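Local coordinates for protein nuclease NucT (Helicobacter pylori, PDB 6EHI) that is a nuclease of the PLD-like family, an alpha/beta protein built on a mixed sheet and found here as two copies in the assembly, at residues 36-50 against 120-132. The protein carries 1 engineered substitution. Sequence-based numbering, arbitrary orientation.
Sequences IAIYSFTHRDIARAI and GSANWSKNAFENN. With GOL (glycerol), chain N; ACT (acetate ion), chain M.
W124 pushes its indole into a pocket formed by I36, I38, F41 and I46. Over one indole face sits the CD1 methyl of I38, 3.6 Å from the centroid of the five-membered ring, a CH-pi contact. The benzo edge points at F41 in a T-shaped pair, planes at 80° and CE3 of W124 over the centre of the F41 ring. CG2 and CD1 of I36 touch CZ3 and CH2 of W124. CG2 of I46 reaches CE3 from helix 44-54. With CG of W124 anti to its carbonyl carbon (chi1 -68°), the indole points into this pocket and W124 O stays at the backbone of 42-43. W124 O takes two bonds, from T42 N at 2.8 Å and H43 N at 3.0 Å, arriving from opposite faces of its plane. W124 N donates to S40 O at 2.9 Å. At the indole edge, NE1 of W124 donates to OXT of an acetate at 3.0 Å.

H43 lies flat between two aliphatic chains. CG of K126 covers one ring face and CG1 of I46 the other. ND1 of H43, the N-cap of helix 44-54, weakly accepts from D45 N. NE2 is linked through a water to OE2 of E130. S125 is the N-cap of helix 126-130, with OG accepting from A128 N at 2.9 Å. The two N-caps lie side by side, H43 CA 4.4 Å from S125 CA.

N123 brings OD1 within 3.4 Å of Y39 CB, at the edge of the Y39 ring. N123 OD1 is hydrogen-bonded to K108 NZ. A glycerol hydrogen-bonds to the hydroxyls of S40 and S125.

Residues 120-123 read GSAN, the GSxN end of the HKD motif of the PLD family. W124 follows directly and bridges F41, in the loop after strand 33-38.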
# COMPACT_ATOMS: atom_id res chain seq x y z
N ILE A 36 -11.33 -1.77 9.55
CA ILE A 36 -9.97 -1.29 9.24
C ILE A 36 -9.00 -2.41 9.46
O ILE A 36 -9.10 -3.16 10.45
CB ILE A 36 -9.56 -0.13 10.16
CG1 ILE A 36 -10.44 1.08 9.91
CG2 ILE A 36 -8.06 0.23 10.09
CD1 ILE A 36 -10.60 2.09 11.08
N ALA A 37 -8.07 -2.59 8.52
CA ALA A 37 -6.87 -3.41 8.75
C ALA A 37 -5.67 -2.55 8.51
O ALA A 37 -5.60 -1.97 7.44
CB ALA A 37 -6.88 -4.57 7.82
N ILE A 38 -4.82 -2.37 9.52
CA ILE A 38 -3.71 -1.43 9.44
C ILE A 38 -2.47 -1.98 10.04
O ILE A 38 -2.49 -2.44 11.15
CB ILE A 38 -4.13 -0.10 10.08
CG1 ILE A 38 -3.11 1.03 9.85
CG2 ILE A 38 -4.60 -0.27 11.52
CD1 ILE A 38 -2.96 1.41 8.40
N TYR A 39 -1.34 -1.85 9.31
CA TYR A 39 -0.04 -2.27 9.77
C TYR A 39 0.42 -1.41 10.93
O TYR A 39 0.64 -1.93 12.06
CB TYR A 39 1.03 -2.23 8.60
CG TYR A 39 2.39 -2.54 9.10
CD1 TYR A 39 2.77 -3.87 9.34
CD2 TYR A 39 3.29 -1.50 9.44
CE1 TYR A 39 4.00 -4.17 9.85
CE2 TYR A 39 4.52 -1.81 9.99
CZ TYR A 39 4.83 -3.17 10.22
OH TYR A 39 6.07 -3.56 10.70
N SER A 40 0.59 -0.08 10.70
CA SER A 40 1.01 0.84 11.76
C SER A 40 0.00 1.99 11.80
O SER A 40 -0.34 2.53 10.76
CB SER A 40 2.43 1.38 11.50
OG SER A 40 2.71 2.56 12.24
N PHE A 41 -0.43 2.36 13.01
CA PHE A 41 -1.45 3.34 13.18
C PHE A 41 -1.10 4.12 14.47
O PHE A 41 -1.38 3.70 15.58
CB PHE A 41 -2.81 2.66 13.24
CG PHE A 41 -3.98 3.54 13.48
CD1 PHE A 41 -3.91 4.96 13.51
CD2 PHE A 41 -5.19 2.96 13.81
CE1 PHE A 41 -5.01 5.74 13.78
CE2 PHE A 41 -6.33 3.72 14.11
CZ PHE A 41 -6.27 5.14 14.02
N THR A 42 -0.47 5.26 14.26
CA THR A 42 -0.00 6.12 15.33
C THR A 42 -0.61 7.53 15.27
O THR A 42 -0.48 8.29 16.21
CB THR A 42 1.54 6.21 15.32
OG1 THR A 42 1.92 6.81 14.07
CG2 THR A 42 2.25 4.83 15.51
N HIS A 43 -1.27 7.88 14.19
CA HIS A 43 -1.80 9.19 13.92
C HIS A 43 -3.00 9.47 14.79
O HIS A 43 -4.15 9.01 14.53
CB HIS A 43 -2.16 9.27 12.42
CG HIS A 43 -2.29 10.66 11.93
ND1 HIS A 43 -3.00 11.63 12.60
CD2 HIS A 43 -1.70 11.28 10.89
CE1 HIS A 43 -2.90 12.78 11.93
NE2 HIS A 43 -2.15 12.57 10.87
N ARG A 44 -2.78 10.32 15.81
CA ARG A 44 -3.82 10.63 16.79
C ARG A 44 -5.08 11.33 16.28
O ARG A 44 -6.16 11.19 16.88
CB ARG A 44 -3.20 11.42 17.99
CG ARG A 44 -2.35 10.49 18.86
CD ARG A 44 -1.62 11.16 20.03
NE ARG A 44 -2.49 11.44 21.19
CZ ARG A 44 -2.91 12.65 21.63
NH1 ARG A 44 -2.62 13.83 21.01
NH2 ARG A 44 -3.69 12.69 22.71
N ASP A 45 -4.96 12.12 15.23
CA ASP A 45 -6.14 12.75 14.67
C ASP A 45 -7.03 11.73 14.00
O ASP A 45 -8.26 11.82 14.13
CB ASP A 45 -5.85 13.92 13.71
CG ASP A 45 -5.10 15.11 14.40
OD1 ASP A 45 -5.22 15.30 15.63
OD2 ASP A 45 -4.39 15.83 13.69
N ILE A 46 -6.45 10.71 13.35
CA ILE A 46 -7.32 9.69 12.76
C ILE A 46 -8.01 8.87 13.88
O ILE A 46 -9.13 8.45 13.68
CB ILE A 46 -6.51 8.73 11.84
CG1 ILE A 46 -5.87 9.50 10.67
CG2 ILE A 46 -7.43 7.69 11.22
CD1 ILE A 46 -4.86 8.77 9.84
N ALA A 47 -7.29 8.57 14.94
CA ALA A 47 -7.88 7.86 16.08
C ALA A 47 -9.06 8.68 16.66
O ALA A 47 -10.09 8.14 17.02
CB ALA A 47 -6.87 7.55 17.15
N ARG A 48 -8.87 9.99 16.77
CA ARG A 48 -9.96 10.83 17.33
C ARG A 48 -11.14 10.76 16.41
O ARG A 48 -12.24 10.74 16.87
CB ARG A 48 -9.48 12.27 17.63
CG ARG A 48 -8.74 12.31 18.94
CD ARG A 48 -8.55 13.73 19.45
NE ARG A 48 -7.38 14.31 18.79
CZ ARG A 48 -6.12 14.11 19.19
NH1 ARG A 48 -5.87 13.33 20.25
NH2 ARG A 48 -5.11 14.63 18.49
N ALA A 49 -10.93 10.65 15.11
CA ALA A 49 -12.00 10.56 14.14
C ALA A 49 -12.78 9.27 14.29
O ALA A 49 -14.03 9.25 14.23
CB ALA A 49 -11.47 10.70 12.70
N ILE A 50 -12.06 8.17 14.56
CA ILE A 50 -12.68 6.90 14.94
C ILE A 50 -13.53 6.99 16.21
O ILE A 50 -14.72 6.62 16.18
CB ILE A 50 -11.66 5.76 15.01
CG1 ILE A 50 -11.08 5.45 13.64
CG2 ILE A 50 -12.26 4.54 15.60
CD1 ILE A 50 -9.79 4.64 13.70
N GLY A 120 -3.97 1.38 -0.36
CA GLY A 120 -2.77 2.08 -0.82
C GLY A 120 -1.58 1.77 0.09
O GLY A 120 -1.53 0.70 0.73
N SER A 121 -0.59 2.63 0.07
CA SER A 121 0.71 2.36 0.70
C SER A 121 0.86 2.98 2.04
O SER A 121 1.82 2.63 2.72
CB SER A 121 1.84 2.91 -0.21
OG SER A 121 1.76 4.33 -0.44
N ALA A 122 -0.04 3.88 2.41
CA ALA A 122 0.26 4.76 3.54
C ALA A 122 -0.17 4.09 4.88
O ALA A 122 -1.32 3.91 5.10
CB ALA A 122 -0.49 6.05 3.42
N ASN A 123 0.81 3.95 5.78
CA ASN A 123 0.52 3.68 7.17
C ASN A 123 -0.13 4.90 7.78
O ASN A 123 -0.05 6.04 7.21
CB ASN A 123 1.76 3.26 7.90
CG ASN A 123 2.25 1.85 7.45
OD1 ASN A 123 1.42 0.91 7.34
ND2 ASN A 123 3.57 1.67 7.24
N TRP A 124 -0.86 4.70 8.86
CA TRP A 124 -1.67 5.78 9.48
C TRP A 124 -0.82 6.43 10.55
O TRP A 124 -1.01 6.25 11.73
CB TRP A 124 -3.02 5.27 9.99
CG TRP A 124 -3.98 4.86 8.91
CD1 TRP A 124 -3.69 4.72 7.60
CD2 TRP A 124 -5.30 4.42 9.07
NE1 TRP A 124 -4.82 4.37 6.93
CE2 TRP A 124 -5.81 4.16 7.83
CE3 TRP A 124 -6.16 4.29 10.20
CZ2 TRP A 124 -7.11 3.71 7.62
CZ3 TRP A 124 -7.43 3.97 10.01
CH2 TRP A 124 -7.91 3.63 8.73
N SER A 125 0.10 7.25 10.04
CA SER A 125 1.13 7.96 10.84
C SER A 125 1.28 9.38 10.32
O SER A 125 0.99 9.62 9.13
CB SER A 125 2.43 7.20 10.68
OG SER A 125 2.99 7.30 9.38
N LYS A 126 1.71 10.30 11.18
CA LYS A 126 2.08 11.61 10.68
C LYS A 126 3.16 11.43 9.60
O LYS A 126 3.09 12.15 8.58
CB LYS A 126 2.49 12.51 11.84
CG LYS A 126 1.27 12.87 12.69
CD LYS A 126 1.62 13.70 13.94
CE LYS A 126 1.90 15.15 13.63
NZ LYS A 126 3.03 15.56 14.50
N ASN A 127 4.10 10.49 9.75
CA ASN A 127 5.21 10.28 8.81
C ASN A 127 4.71 10.09 7.43
O ASN A 127 5.18 10.73 6.49
CB ASN A 127 6.12 9.13 9.19
CG ASN A 127 7.16 9.53 10.16
OD1 ASN A 127 7.56 10.69 10.20
ND2 ASN A 127 7.56 8.64 10.98
N ALA A 128 3.70 9.25 7.30
CA ALA A 128 3.09 8.98 5.99
C ALA A 128 2.33 10.19 5.36
O ALA A 128 2.39 10.45 4.18
CB ALA A 128 2.20 7.76 6.18
N PHE A 129 1.61 10.97 6.16
CA PHE A 129 0.81 12.03 5.74
C PHE A 129 1.57 13.39 5.68
O PHE A 129 1.00 14.41 5.31
CB PHE A 129 -0.44 12.06 6.57
CG PHE A 129 -1.43 11.03 6.18
CD1 PHE A 129 -2.16 11.23 5.08
CD2 PHE A 129 -1.57 9.81 6.88
CE1 PHE A 129 -3.06 10.34 4.66
CE2 PHE A 129 -2.49 8.90 6.47
CZ PHE A 129 -3.24 9.14 5.37
N GLU A 130 2.83 13.38 6.08
CA GLU A 130 3.61 14.65 6.09
C GLU A 130 4.88 14.56 5.30
O GLU A 130 5.22 15.54 4.69
CB GLU A 130 3.93 15.06 7.55
CG GLU A 130 2.67 15.38 8.32
CD GLU A 130 2.86 15.72 9.80
OE1 GLU A 130 4.01 15.92 10.23
OE2 GLU A 130 1.81 15.79 10.50
N ASN A 131 5.60 13.44 5.36
CA ASN A 131 6.95 13.37 4.82
C ASN A 131 7.21 12.37 3.66
O ASN A 131 8.24 12.43 3.00
CB ASN A 131 7.88 13.04 5.98
CG ASN A 131 7.66 13.96 7.19
OD1 ASN A 131 7.39 15.18 7.04
ND2 ASN A 131 7.74 13.37 8.36
N ASN A 132 6.27 11.45 3.40
CA ASN A 132 6.56 10.32 2.54
C ASN A 132 5.94 10.47 1.20
O ASN A 132 4.99 11.22 1.07
CB ASN A 132 5.96 9.02 3.18
CG ASN A 132 6.71 8.58 4.41
OD1 ASN A 132 7.76 9.12 4.78
ND2 ASN A 132 6.17 7.54 5.10
C1 GOL N . 6.80 4.93 7.84
O1 GOL N . 7.58 6.04 7.65
C2 GOL N . 5.77 5.23 8.86
O2 GOL N . 4.53 5.39 8.16
C3 GOL N . 5.72 4.09 9.88
O3 GOL N . 4.47 4.05 10.59
C ACT M . -4.02 3.88 2.96
O ACT M . -3.09 3.80 2.06
OXT ACT M . -3.73 4.12 4.14
CH3 ACT M . -5.48 3.75 2.64
O HOH W 1 1.98 9.56 13.93
O HOH W 2 -0.81 14.83 9.43